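Local coordinates for protein VirX1 (Cyanophage Syn10, PDB 6QGM) that is thought to act as a flavin-dependent viral halogenase of the tryptophan halogenase family, iodinating a diverse range of substrates, at residues E142-T147 / P516-F521; N72-N77 / E265-V270; K153-N158 / E506-Y511; E93-P98 / S136-A141. All blocks are in the same frame, centred on the assembly; numbering follows the deposited sequence.

Contact 1 (E142-T147 / P516-F521); sequences EHNRLT and PTHYEF
Arg-145 and Thr-517 form a single beta bridge that joins the end of one helix to the start of another. Leu-146 N donates to Pro-516 O (3.0 Å) and His-518 N to Asn-144 O (2.9 Å). Next to this bridge, Leu-146 crosses Phe-521 at about a right angle, its CG over the ring centre in a CH-pi contact, 4.3 Å from the centroid. On the other flank Thr-517 CG2 lies over one face of the Arg-145 guanidinium, whose NH1 is held by the carbonyls of Lys-513 and Leu-515. Both helix ends are tied off: Asn-144, with positive phi, closes a Schellman motif, while Thr-517 and Glu-520 form a capping box, Glu-520 N giving to Thr-517 OG1 (3.2 Å) and Thr-517 N to Glu-520 OE1 (2.9 Å). His-518 CB lies 3.5 Å from Asn-144 OD1, which itself accepts from Asn-269 N. With CG anti to the backbone N (chi1 -174°), the imidazole is directed to Met-267 and Tyr-75: it gives ND1 to Met-267 O and takes Tyr-75 N at NE2, consistent with a neutral ring carrying its proton on ND1.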
loop_
_atom_site.group_PDB
_atom_site.type_symbol
_atom_site.label_atom_id
_atom_site.label_comp_id
_atom_site.label_asym_id
_atom_site.label_seq_id
_atom_site.Cartn_x
_atom_site.Cartn_y
_atom_site.Cartn_z
ATOM N N GLU B 142 35.744 -2.529 -13.481
ATOM C CA GLU B 142 36.666 -3.601 -13.013
ATOM C C GLU B 142 38.024 -3.476 -13.707
ATOM O O GLU B 142 39.023 -3.655 -13.008
ATOM C CB GLU B 142 36.056 -4.991 -13.218
ATOM C CG GLU B 142 35.093 -5.356 -12.111
ATOM C CD GLU B 142 34.720 -6.821 -11.981
ATOM O OE1 GLU B 142 35.470 -7.666 -12.480
ATOM O OE2 GLU B 142 33.684 -7.117 -11.346
ATOM N N HIS B 143 38.067 -3.172 -15.006
ATOM C CA HIS B 143 39.334 -3.078 -15.785
ATOM C C HIS B 143 39.741 -1.613 -15.994
ATOM O O HIS B 143 40.685 -1.381 -16.756
ATOM C CB HIS B 143 39.192 -3.873 -17.086
ATOM C CG HIS B 143 38.940 -5.315 -16.826
ATOM N ND1 HIS B 143 37.687 -5.809 -16.574
ATOM C CD2 HIS B 143 39.775 -6.358 -16.743
ATOM C CE1 HIS B 143 37.752 -7.103 -16.360
ATOM N NE2 HIS B 143 39.021 -7.473 -16.490
ATOM N N ASN B 144 39.065 -0.668 -15.326
ATOM C CA ASN B 144 39.440 0.772 -15.297
ATOM C C ASN B 144 39.502 1.304 -16.740
ATOM O O ASN B 144 40.485 1.985 -17.105
ATOM C CB ASN B 144 40.768 0.961 -14.553
ATOM C CG ASN B 144 41.039 2.400 -14.192
ATOM O OD1 ASN B 144 40.144 3.112 -13.724
ATOM N ND2 ASN B 144 42.273 2.823 -14.417
ATOM N N ARG B 145 38.473 1.012 -17.535
ATOM C CA ARG B 145 38.365 1.423 -18.954
ATOM C C ARG B 145 37.142 2.318 -19.114
ATOM O O ARG B 145 36.277 2.302 -18.229
ATOM C CB ARG B 145 38.279 0.199 -19.871
ATOM C CG ARG B 145 39.323 -0.863 -19.578
ATOM C CD ARG B 145 40.737 -0.320 -19.608
ATOM N NE ARG B 145 41.694 -1.404 -19.494
ATOM C CZ ARG B 145 42.407 -1.883 -20.501
ATOM N NH1 ARG B 145 42.332 -1.359 -21.713
ATOM N NH2 ARG B 145 43.232 -2.890 -20.297
ATOM N N LEU B 146 37.068 3.030 -20.237
ATOM C CA LEU B 146 35.918 3.903 -20.563
ATOM C C LEU B 146 35.741 3.979 -22.081
ATOM O O LEU B 146 36.741 3.835 -22.821
ATOM C CB LEU B 146 36.169 5.272 -19.929
ATOM C CG LEU B 146 34.935 6.089 -19.562
ATOM C CD1 LEU B 146 33.875 5.255 -18.874
ATOM C CD2 LEU B 146 35.326 7.250 -18.662
ATOM N N THR B 147 34.498 4.168 -22.522
ATOM C CA THR B 147 34.097 4.250 -23.949
ATOM C C THR B 147 32.763 4.991 -24.018
ATOM O O THR B 147 31.995 4.890 -23.021
ATOM C CB THR B 147 33.991 2.861 -24.583
ATOM O OG1 THR B 147 33.309 2.991 -25.829
ATOM C CG2 THR B 147 33.225 1.889 -23.725
ATOM N N PRO B 516 40.291 2.281 -24.275
ATOM C CA PRO B 516 41.149 3.176 -23.507
ATOM C C PRO B 516 40.902 3.065 -21.992
ATOM O O PRO B 516 39.784 2.798 -21.583
ATOM C CB PRO B 516 40.799 4.580 -24.017
ATOM C CG PRO B 516 39.486 4.426 -24.768
ATOM C CD PRO B 516 39.425 2.988 -25.228
ATOM N N THR B 517 41.960 3.261 -21.197
ATOM C CA THR B 517 41.899 3.348 -19.715
ATOM C C THR B 517 41.240 4.669 -19.337
ATOM O O THR B 517 41.310 5.601 -20.148
ATOM C CB THR B 517 43.286 3.267 -19.070
ATOM O OG1 THR B 517 44.008 4.434 -19.463
ATOM C CG2 THR B 517 44.058 2.032 -19.470
ATOM N N HIS B 518 40.646 4.739 -18.148
ATOM C CA HIS B 518 40.034 5.959 -17.550
ATOM C C HIS B 518 40.937 7.178 -17.801
ATOM O O HIS B 518 40.425 8.199 -18.295
ATOM C CB HIS B 518 39.764 5.737 -16.047
ATOM C CG HIS B 518 39.032 6.852 -15.401
ATOM N ND1 HIS B 518 39.147 7.128 -14.061
ATOM C CD2 HIS B 518 38.174 7.763 -15.912
ATOM C CE1 HIS B 518 38.389 8.163 -13.768
ATOM N NE2 HIS B 518 37.788 8.575 -14.886
ATOM N N TYR B 519 42.232 7.064 -17.490
ATOM C CA TYR B 519 43.214 8.166 -17.582
ATOM C C TYR B 519 43.364 8.572 -19.053
ATOM O O TYR B 519 43.266 9.773 -19.376
ATOM C CB TYR B 519 44.549 7.765 -16.936
ATOM C CG TYR B 519 45.666 8.677 -17.359
ATOM C CD1 TYR B 519 45.817 9.927 -16.797
ATOM C CD2 TYR B 519 46.525 8.308 -18.381
ATOM C CE1 TYR B 519 46.791 10.800 -17.252
ATOM C CE2 TYR B 519 47.498 9.170 -18.852
ATOM C CZ TYR B 519 47.639 10.420 -18.276
ATOM O OH TYR B 519 48.617 11.280 -18.688
ATOM N N GLU B 520 43.602 7.588 -19.923
ATOM C CA GLU B 520 43.740 7.797 -21.390
ATOM C C GLU B 520 42.486 8.508 -21.909
ATOM O O GLU B 520 42.645 9.500 -22.632
ATOM C CB GLU B 520 43.965 6.472 -22.117
ATOM C CG GLU B 520 45.339 5.867 -21.893
ATOM C CD GLU B 520 45.507 4.465 -22.464
ATOM O OE1 GLU B 520 44.490 3.744 -22.577
ATOM O OE2 GLU B 520 46.659 4.139 -22.915
ATOM N N PHE B 521 41.283 8.042 -21.543
ATOM C CA PHE B 521 39.999 8.622 -22.020
ATOM C C PHE B 521 39.948 10.093 -21.612
ATOM O O PHE B 521 39.679 10.936 -22.482
ATOM C CB PHE B 521 38.779 7.868 -21.484
ATOM C CG PHE B 521 37.462 8.282 -22.110
ATOM C CD1 PHE B 521 36.778 9.414 -21.685
ATOM C CD2 PHE B 521 36.921 7.544 -23.147
ATOM C CE1 PHE B 521 35.578 9.782 -22.269
ATOM C CE2 PHE B 521 35.719 7.913 -23.726
ATOM C CZ PHE B 521 35.052 9.027 -23.288
#

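Contact 2 (N72-N77 / E265-V270); sequences NATYKN and EEMHNV
Two first torsions bring Thr-74 and Met-267 together: chi1 of 71° in Thr-74 sends CG2 to the position opposite the carbonyl carbon, and chi1 of -168° in Met-267 extends the chain away from its own nitrogen. The methyl CG2 of Thr-74 thus meets SD of Met-267 at 3.7 Å, with CG of Met-267 only slightly farther away, at 4.0 Å from the same methyl; the two side chains pass at a slant. Thr-74 OG1 is turned to another partner, Pro-285 O. One backbone hydrogen bond fixes the far end of the contact: Asn-77 N donates to Asn-269 O over 2.7 Å, and the CA of Lys-76 adds a CA-H...O contact of 3.3 Å to the same Asn-269 O. That oxygen is therefore gripped from two consecutive residues. The amides of Asn-77 and Asn-269 lie close to each other with their planes 60° apart; the modelled approach of their oxygens is doubtful at this resolution. Asn-77 ND2 binds Asn-137 OD1. Met-267, just past helix 263-266, is the centre of an inverse gamma turn that swings the chain toward strand 270-275. Lys-76, on the far side, sends NZ to Thr-49 O and Ser-356 OG. Strand 74-76 edges a small antiparallel sheet beside strand 164-168, and the contact joins this edge strand to the link between helix 263-266 and strand 270-275, with helix 518-527 packing against Thr-74 and Tyr-75 and helix 137-143 against Asn-77 and Val-270.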
loop_
_atom_site.group_PDB
_atom_site.type_symbol
_atom_site.label_atom_id
_atom_site.label_comp_id
_atom_site.label_asym_id
_atom_site.label_seq_id
_atom_site.Cartn_x
_atom_site.Cartn_y
_atom_site.Cartn_z
ATOM N N ASN B 72 39.133 19.546 -11.586
ATOM C CA ASN B 72 39.933 18.304 -11.432
ATOM C C ASN B 72 39.016 17.084 -11.419
ATOM O O ASN B 72 39.313 16.121 -10.675
ATOM C CB ASN B 72 40.781 18.332 -10.160
ATOM C CG ASN B 72 41.951 19.268 -10.287
ATOM O OD1 ASN B 72 42.815 19.057 -11.122
ATOM N ND2 ASN B 72 41.975 20.311 -9.484
ATOM N N ALA B 73 37.953 17.104 -12.221
ATOM C CA ALA B 73 36.924 16.049 -12.214
ATOM C C ALA B 73 37.491 14.826 -12.925
ATOM O O ALA B 73 38.341 14.991 -13.819
ATOM C CB ALA B 73 35.653 16.530 -12.867
ATOM N N THR B 74 37.064 13.642 -12.496
ATOM C CA THR B 74 37.260 12.365 -13.216
ATOM C C THR B 74 35.906 11.672 -13.302
ATOM O O THR B 74 34.940 12.208 -12.714
ATOM C CB THR B 74 38.356 11.510 -12.566
ATOM O OG1 THR B 74 37.866 11.009 -11.322
ATOM C CG2 THR B 74 39.643 12.273 -12.364
ATOM N N TYR B 75 35.848 10.561 -14.037
ATOM C CA TYR B 75 34.613 9.776 -14.302
ATOM C C TYR B 75 34.465 8.686 -13.242
ATOM O O TYR B 75 35.468 8.251 -12.656
ATOM C CB TYR B 75 34.629 9.183 -15.716
ATOM C CG TYR B 75 34.301 10.161 -16.813
ATOM C CD1 TYR B 75 33.037 10.725 -16.899
ATOM C CD2 TYR B 75 35.229 10.509 -17.777
ATOM C CE1 TYR B 75 32.701 11.607 -17.913
ATOM C CE2 TYR B 75 34.905 11.387 -18.798
ATOM C CZ TYR B 75 33.641 11.940 -18.863
ATOM O OH TYR B 75 33.301 12.814 -19.844
ATOM N N LYS B 76 33.219 8.267 -13.036
ATOM C CA LYS B 76 32.820 7.260 -12.023
ATOM C C LYS B 76 31.724 6.350 -12.601
ATOM O O LYS B 76 30.626 6.861 -12.908
ATOM C CB LYS B 76 32.325 7.986 -10.779
ATOM C CG LYS B 76 31.957 7.078 -9.620
ATOM C CD LYS B 76 30.969 7.727 -8.682
ATOM C CE LYS B 76 30.379 6.746 -7.707
ATOM N NZ LYS B 76 29.305 7.392 -6.928
ATOM N N ASN B 77 32.007 5.051 -12.701
ATOM C CA ASN B 77 31.118 4.057 -13.354
ATOM C C ASN B 77 30.490 3.121 -12.310
ATOM O O ASN B 77 29.532 2.414 -12.671
ATOM C CB ASN B 77 31.892 3.285 -14.425
ATOM C CG ASN B 77 32.188 4.135 -15.638
ATOM O OD1 ASN B 77 33.030 5.028 -15.575
ATOM N ND2 ASN B 77 31.478 3.890 -16.730
ATOM N N GLU B 265 47.684 4.287 -13.243
ATOM C CA GLU B 265 47.181 3.020 -12.641
ATOM C C GLU B 265 46.118 3.291 -11.564
ATOM O O GLU B 265 45.176 2.490 -11.447
ATOM C CB GLU B 265 48.318 2.208 -12.009
ATOM C CG GLU B 265 49.160 1.416 -12.990
ATOM C CD GLU B 265 49.970 0.275 -12.352
ATOM O OE1 GLU B 265 49.522 -0.287 -11.321
ATOM O OE2 GLU B 265 51.029 -0.111 -12.901
ATOM N N GLU B 266 46.262 4.378 -10.805
ATOM C CA GLU B 266 45.538 4.619 -9.522
ATOM C C GLU B 266 44.235 5.390 -9.739
ATOM O O GLU B 266 43.332 5.229 -8.907
ATOM C CB GLU B 266 46.399 5.438 -8.565
ATOM C CG GLU B 266 47.482 4.660 -7.858
ATOM C CD GLU B 266 47.995 5.427 -6.649
ATOM O OE1 GLU B 266 47.259 5.463 -5.613
ATOM O OE2 GLU B 266 49.093 6.026 -6.759
ATOM N N MET B 267 44.162 6.233 -10.768
ATOM C CA MET B 267 43.005 7.128 -11.026
ATOM C C MET B 267 41.823 6.288 -11.502
ATOM O O MET B 267 41.541 6.252 -12.715
ATOM C CB MET B 267 43.346 8.195 -12.068
ATOM C CG MET B 267 42.313 9.275 -12.150
ATOM S SD MET B 267 42.684 10.414 -13.486
ATOM C CE MET B 267 44.360 10.883 -13.046
ATOM N N HIS B 268 41.141 5.647 -10.554
ATOM C CA HIS B 268 40.094 4.637 -10.832
ATOM C C HIS B 268 38.786 5.303 -11.262
ATOM O O HIS B 268 38.401 6.351 -10.712
ATOM C CB HIS B 268 39.938 3.681 -9.646
ATOM C CG HIS B 268 41.106 2.760 -9.517
ATOM N ND1 HIS B 268 41.433 2.147 -8.347
ATOM C CD2 HIS B 268 42.043 2.378 -10.411
ATOM C CE1 HIS B 268 42.510 1.415 -8.520
ATOM N NE2 HIS B 268 42.900 1.540 -9.775
ATOM N N ASN B 269 38.226 4.701 -12.309
ATOM C CA ASN B 269 36.804 4.620 -12.719
ATOM C C ASN B 269 35.768 4.543 -11.572
ATOM O O ASN B 269 34.576 4.488 -11.914
ATOM C CB ASN B 269 36.676 3.323 -13.516
ATOM C CG ASN B 269 35.949 3.503 -14.818
ATOM O OD1 ASN B 269 35.413 4.574 -15.088
ATOM N ND2 ASN B 269 35.951 2.458 -15.626
ATOM N N VAL B 270 36.157 4.424 -10.290
ATOM C CA VAL B 270 35.204 4.097 -9.182
ATOM C C VAL B 270 35.522 4.869 -7.890
ATOM O O VAL B 270 36.686 5.233 -7.674
ATOM C CB VAL B 270 35.168 2.585 -8.886
ATOM C CG1 VAL B 270 34.923 1.757 -10.139
ATOM C CG2 VAL B 270 36.422 2.114 -8.164
#

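Contact 3 (K153-N158 / E506-Y511); sequences KIPNFN and ESMVEY
The phenol ring of Tyr-511 meets two neighbouring side chains in different ways: CD1 of Ile-154 sits at its edge, near the ring plane and 4.2 Å from CE2, whereas Lys-153 CB comes in obliquely, 3.8 Å from CZ. The lysine chain, extended beyond CG, runs at about a right angle to the tyrosine, so that its CD also rests against OH, at 3.6 Å. The CB of Tyr-511 already points toward the loop, and chi1 of 169° continues that direction. Residues Ile-154 to Phe-157 form a type II beta turn, with Pro-155 in its second place and Asn-156, of positive phi, in its third; the turn belongs to the loop between helices 137-143 and 159-162 and is laid against one side of helix 494-512. Next to the tyrosine, Met-508 bends at chi2 and ends against the proline, its CE 3.3 Å from Pro-155 CD and 3.5 Å from Lys-153 O. SD of the same methionine lies 4.3 Å from Ile-154 CD1. No hydrogen bond joins the two segments. On the turn itself, Ile-154 N and Phe-157 O are bound by the side chain of Asn-149, and Met-508 also packs on Tyr-139 of helix 137-143.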
loop_
_atom_site.group_PDB
_atom_site.type_symbol
_atom_site.label_atom_id
_atom_site.label_comp_id
_atom_site.label_asym_id
_atom_site.label_seq_id
_atom_site.Cartn_x
_atom_site.Cartn_y
_atom_site.Cartn_z
ATOM N N LYS B 153 28.476 -1.938 -28.035
ATOM C CA LYS B 153 29.333 -3.141 -27.825
ATOM C C LYS B 153 29.467 -3.437 -26.326
ATOM O O LYS B 153 29.888 -4.562 -25.992
ATOM C CB LYS B 153 30.696 -2.982 -28.496
ATOM C CG LYS B 153 30.711 -3.295 -29.985
ATOM C CD LYS B 153 32.038 -3.148 -30.679
ATOM C CE LYS B 153 31.849 -2.918 -32.162
ATOM N NZ LYS B 153 33.058 -3.277 -32.934
ATOM N N ILE B 154 29.133 -2.475 -25.457
ATOM C CA ILE B 154 28.918 -2.714 -23.996
ATOM C C ILE B 154 27.406 -2.705 -23.762
ATOM O O ILE B 154 26.762 -1.666 -23.873
ATOM C CB ILE B 154 29.693 -1.678 -23.159
ATOM C CG1 ILE B 154 31.200 -1.777 -23.421
ATOM C CG2 ILE B 154 29.362 -1.813 -21.676
ATOM C CD1 ILE B 154 31.904 -2.974 -22.785
ATOM N N PRO B 155 26.769 -3.873 -23.516
ATOM C CA PRO B 155 25.311 -3.963 -23.464
ATOM C C PRO B 155 24.682 -3.096 -22.370
ATOM O O PRO B 155 25.178 -3.132 -21.266
ATOM C CB PRO B 155 25.039 -5.434 -23.141
ATOM C CG PRO B 155 26.291 -6.164 -23.574
ATOM C CD PRO B 155 27.417 -5.178 -23.338
ATOM N N ASN B 156 23.639 -2.338 -22.720
ATOM C CA ASN B 156 22.735 -1.652 -21.754
ATOM C C ASN B 156 23.495 -0.588 -20.954
ATOM O O ASN B 156 23.086 -0.296 -19.823
ATOM C CB ASN B 156 22.045 -2.664 -20.827
ATOM C CG ASN B 156 20.687 -3.097 -21.352
ATOM O OD1 ASN B 156 20.374 -4.292 -21.420
ATOM N ND2 ASN B 156 19.877 -2.129 -21.753
ATOM N N PHE B 157 24.539 0.003 -21.542
ATOM C CA PHE B 157 25.352 1.102 -20.963
ATOM C C PHE B 157 25.199 2.345 -21.835
ATOM O O PHE B 157 25.438 2.260 -23.053
ATOM C CB PHE B 157 26.824 0.704 -20.898
ATOM C CG PHE B 157 27.767 1.825 -20.533
ATOM C CD1 PHE B 157 27.746 2.390 -19.258
ATOM C CD2 PHE B 157 28.675 2.306 -21.466
ATOM C CE1 PHE B 157 28.614 3.426 -18.927
ATOM C CE2 PHE B 157 29.544 3.328 -21.122
ATOM C CZ PHE B 157 29.517 3.890 -19.863
ATOM N N ASN B 158 24.830 3.464 -21.207
ATOM C CA ASN B 158 24.619 4.783 -21.859
ATOM C C ASN B 158 25.612 5.770 -21.226
ATOM O O ASN B 158 25.361 6.198 -20.102
ATOM C CB ASN B 158 23.149 5.184 -21.739
ATOM C CG ASN B 158 22.837 6.611 -22.146
ATOM O OD1 ASN B 158 23.697 7.499 -22.146
ATOM N ND2 ASN B 158 21.583 6.829 -22.487
ATOM N N GLU B 506 34.487 -14.181 -20.643
ATOM C CA GLU B 506 35.899 -14.285 -21.081
ATOM C C GLU B 506 36.120 -13.381 -22.294
ATOM O O GLU B 506 37.155 -12.676 -22.317
ATOM C CB GLU B 506 36.321 -15.735 -21.335
ATOM C CG GLU B 506 36.526 -16.545 -20.061
ATOM C CD GLU B 506 37.314 -15.914 -18.902
ATOM O OE1 GLU B 506 38.389 -15.285 -19.153
ATOM O OE2 GLU B 506 36.841 -16.034 -17.727
ATOM N N SER B 507 35.175 -13.324 -23.235
ATOM C CA SER B 507 35.311 -12.517 -24.476
ATOM C C SER B 507 35.011 -11.039 -24.187
ATOM O O SER B 507 35.555 -10.176 -24.898
ATOM C CB SER B 507 34.459 -13.050 -25.580
ATOM O OG SER B 507 33.106 -13.021 -25.203
ATOM N N MET B 508 34.188 -10.750 -23.177
ATOM C CA MET B 508 33.831 -9.362 -22.785
ATOM C C MET B 508 35.050 -8.701 -22.141
ATOM O O MET B 508 35.258 -7.510 -22.378
ATOM C CB MET B 508 32.651 -9.350 -21.799
ATOM C CG MET B 508 31.354 -8.990 -22.426
ATOM S SD MET B 508 31.347 -7.257 -22.832
ATOM C CE MET B 508 29.862 -7.322 -23.821
ATOM N N VAL B 509 35.817 -9.449 -21.345
ATOM C CA VAL B 509 37.052 -8.953 -20.668
ATOM C C VAL B 509 38.086 -8.641 -21.747
ATOM O O VAL B 509 38.717 -7.565 -21.651
ATOM C CB VAL B 509 37.584 -9.935 -19.607
ATOM C CG1 VAL B 509 36.561 -10.122 -18.509
ATOM C CG2 VAL B 509 37.985 -11.293 -20.140
ATOM N N GLU B 510 38.210 -9.525 -22.744
ATOM C CA GLU B 510 39.164 -9.369 -23.874
ATOM C C GLU B 510 38.827 -8.086 -24.647
ATOM O O GLU B 510 39.770 -7.346 -24.977
ATOM C CB GLU B 510 39.173 -10.597 -24.789
ATOM C CG GLU B 510 40.380 -10.619 -25.700
ATOM C CD GLU B 510 40.351 -11.587 -26.873
ATOM O OE1 GLU B 510 39.365 -12.353 -27.026
ATOM O OE2 GLU B 510 41.327 -11.565 -27.637
ATOM N N TYR B 511 37.547 -7.820 -24.922
ATOM C CA TYR B 511 37.105 -6.631 -25.704
ATOM C C TYR B 511 37.380 -5.363 -24.886
ATOM O O TYR B 511 37.894 -4.367 -25.442
ATOM C CB TYR B 511 35.622 -6.672 -26.101
ATOM C CG TYR B 511 35.150 -5.350 -26.649
ATOM C CD1 TYR B 511 35.644 -4.872 -27.851
ATOM C CD2 TYR B 511 34.293 -4.531 -25.929
ATOM C CE1 TYR B 511 35.262 -3.640 -28.352
ATOM C CE2 TYR B 511 33.907 -3.292 -26.415
ATOM C CZ TYR B 511 34.409 -2.838 -27.619
ATOM O OH TYR B 511 34.054 -1.607 -28.081
#

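Contact 4 (E93-P98 / S136-A141); sequences EYPFGP and SNTYLA
Strand 91-95, an outermost strand of the mixed seven-stranded sheet, carries helix 137-143 across it: the short axes pass 8.6 Å apart at 120°. Where the strand gives way to loop, Asn-137 reaches over with CG anti to its nitrogen (chi1 -157°) and donates from ND2 to Phe-96 O, 2.9 Å away in a nearly straight bond. The acceptor lies within 1° of the Asn-137 amide plane, although the donor is tilted out of the carbonyl plane of Phe-96. Asn-135 ND2 gives a second bond to that oxygen. The Asn-137 amide is engaged at both ends, for OD1 accepts from Asn-77 and ND2 also faces Asp-162 O. Next along the strand, the Pro-95 ring slants across Thr-138, CG standing 3.3 Å from OG1, a hydroxyl that is bonded to Asn-135 O, just before the helix. Glu-93 OE1 comes 4.1 Å from Ala-141 CB, while its carboxylate is held by a salt bridge to Arg-80 and a hydrogen bond to Ser-78, so its charge is probably balanced beside the buried methyl. The arrangement is that of a helix crossing the edge strand of the mixed sheet within the tryptophan halogenase fold, with Asn-137 bonded to the backbone just past the strand.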
loop_
_atom_site.group_PDB
_atom_site.type_symbol
_atom_site.label_atom_id
_atom_site.label_comp_id
_atom_site.label_asym_id
_atom_site.label_seq_id
_atom_site.Cartn_x
_atom_site.Cartn_y
_atom_site.Cartn_z
ATOM N N GLU B 93 30.762 -4.711 -6.516
ATOM C CA GLU B 93 30.418 -3.410 -7.128
ATOM C C GLU B 93 28.910 -3.184 -7.007
ATOM O O GLU B 93 28.136 -4.173 -6.966
ATOM C CB GLU B 93 30.872 -3.381 -8.581
ATOM C CG GLU B 93 32.290 -3.885 -8.795
ATOM C CD GLU B 93 33.411 -2.856 -8.762
ATOM O OE1 GLU B 93 33.117 -1.626 -8.750
ATOM O OE2 GLU B 93 34.592 -3.291 -8.759
ATOM N N TYR B 94 28.541 -1.910 -6.891
ATOM C CA TYR B 94 27.229 -1.348 -7.298
ATOM C C TYR B 94 27.508 -0.465 -8.508
ATOM O O TYR B 94 27.818 0.711 -8.351
ATOM C CB TYR B 94 26.577 -0.583 -6.142
ATOM C CG TYR B 94 25.209 -0.027 -6.428
ATOM C CD1 TYR B 94 24.442 -0.535 -7.466
ATOM C CD2 TYR B 94 24.668 1.003 -5.668
ATOM C CE1 TYR B 94 23.170 -0.048 -7.730
ATOM C CE2 TYR B 94 23.396 1.495 -5.915
ATOM C CZ TYR B 94 22.651 0.973 -6.957
ATOM O OH TYR B 94 21.395 1.427 -7.236
ATOM N N PRO B 95 27.467 -1.029 -9.743
ATOM C CA PRO B 95 27.716 -0.262 -10.966
ATOM C C PRO B 95 26.486 0.570 -11.333
ATOM O O PRO B 95 25.416 0.171 -10.950
ATOM C CB PRO B 95 27.962 -1.358 -12.001
ATOM C CG PRO B 95 27.057 -2.465 -11.546
ATOM C CD PRO B 95 27.147 -2.434 -10.036
ATOM N N PHE B 96 26.650 1.679 -12.058
ATOM C CA PHE B 96 25.533 2.548 -12.514
ATOM C C PHE B 96 24.818 1.875 -13.691
ATOM O O PHE B 96 25.452 1.240 -14.559
ATOM C CB PHE B 96 26.043 3.933 -12.892
ATOM C CG PHE B 96 26.330 4.807 -11.706
ATOM C CD1 PHE B 96 25.312 5.180 -10.843
ATOM C CD2 PHE B 96 27.613 5.258 -11.450
ATOM C CE1 PHE B 96 25.567 5.993 -9.743
ATOM C CE2 PHE B 96 27.871 6.071 -10.348
ATOM C CZ PHE B 96 26.850 6.426 -9.481
ATOM N N GLY B 97 23.497 1.998 -13.702
ATOM C CA GLY B 97 22.632 1.362 -14.702
ATOM C C GLY B 97 21.173 1.689 -14.436
ATOM O O GLY B 97 20.714 1.627 -13.296
ATOM N N PRO B 98 20.367 1.937 -15.489
ATOM C CA PRO B 98 18.959 2.265 -15.281
ATOM C C PRO B 98 18.243 1.015 -14.748
ATOM O O PRO B 98 17.464 1.135 -13.820
ATOM C CB PRO B 98 18.490 2.653 -16.684
ATOM C CG PRO B 98 19.381 1.824 -17.617
ATOM C CD PRO B 98 20.720 1.714 -16.907
ATOM N N SER B 136 27.042 -4.555 -17.417
ATOM C CA SER B 136 28.313 -4.612 -18.181
ATOM C C SER B 136 29.159 -3.384 -17.837
ATOM O O SER B 136 30.381 -3.427 -18.045
ATOM C CB SER B 136 28.044 -4.736 -19.673
ATOM O OG SER B 136 27.237 -5.881 -19.956
ATOM N N ASN B 137 28.528 -2.334 -17.308
ATOM C CA ASN B 137 29.243 -1.161 -16.755
ATOM C C ASN B 137 30.286 -1.706 -15.775
ATOM O O ASN B 137 31.390 -1.157 -15.736
ATOM C CB ASN B 137 28.277 -0.142 -16.141
ATOM C CG ASN B 137 28.839 1.260 -16.081
ATOM O OD1 ASN B 137 29.965 1.501 -16.527
ATOM N ND2 ASN B 137 28.065 2.192 -15.543
ATOM N N THR B 138 29.945 -2.777 -15.058
ATOM C CA THR B 138 30.826 -3.543 -14.125
ATOM C C THR B 138 32.214 -3.785 -14.736
ATOM O O THR B 138 33.207 -3.611 -14.017
ATOM C CB THR B 138 30.187 -4.888 -13.757
ATOM O OG1 THR B 138 28.843 -4.619 -13.350
ATOM C CG2 THR B 138 30.941 -5.637 -12.675
ATOM N N TYR B 139 32.284 -4.178 -16.006
ATOM C CA TYR B 139 33.551 -4.510 -16.713
ATOM C C TYR B 139 34.427 -3.264 -16.875
ATOM O O TYR B 139 35.657 -3.386 -16.707
ATOM C CB TYR B 139 33.273 -5.113 -18.091
ATOM C CG TYR B 139 32.536 -6.426 -18.062
ATOM C CD1 TYR B 139 33.193 -7.594 -17.730
ATOM C CD2 TYR B 139 31.200 -6.511 -18.400
ATOM C CE1 TYR B 139 32.526 -8.803 -17.693
ATOM C CE2 TYR B 139 30.529 -7.718 -18.402
ATOM C CZ TYR B 139 31.197 -8.876 -18.054
ATOM O OH TYR B 139 30.552 -10.081 -18.034
ATOM N N LEU B 140 33.831 -2.120 -17.229
ATOM C CA LEU B 140 34.544 -0.819 -17.358
ATOM C C LEU B 140 35.176 -0.494 -15.996
ATOM O O LEU B 140 36.390 -0.204 -15.941
ATOM C CB LEU B 140 33.564 0.280 -17.776
ATOM C CG LEU B 140 32.894 0.096 -19.139
ATOM C CD1 LEU B 140 31.934 1.254 -19.451
ATOM C CD2 LEU B 140 33.937 -0.073 -20.248
ATOM N N ALA B 141 34.365 -0.554 -14.941
ATOM C CA ALA B 141 34.764 -0.291 -13.547
ATOM C C ALA B 141 35.892 -1.246 -13.167
ATOM O O ALA B 141 36.900 -0.780 -12.638
ATOM C CB ALA B 141 33.578 -0.444 -12.637
#

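From the N terminus, residues 72-77 come first and 93-98 follow; contact 4 closes the earliest and shortest loop when 93-98 meets 136-141. That loop lies wholly within the larger one of contact 2, which shuts only when 265-270 is reached. Before then, 142-147 and 153-158 have opened contacts 1 and 3, whose partners come near the C terminus, so both cross contact 2. Contact 3 closes first, at 506-511, within contact 1, which closes at 516-521. Contacts 1 and 4 share helix 137-143, and the C-terminal helices 494-512 and 518-527 are thereby fastened to the region around the small antiparallel and seven-stranded sheets.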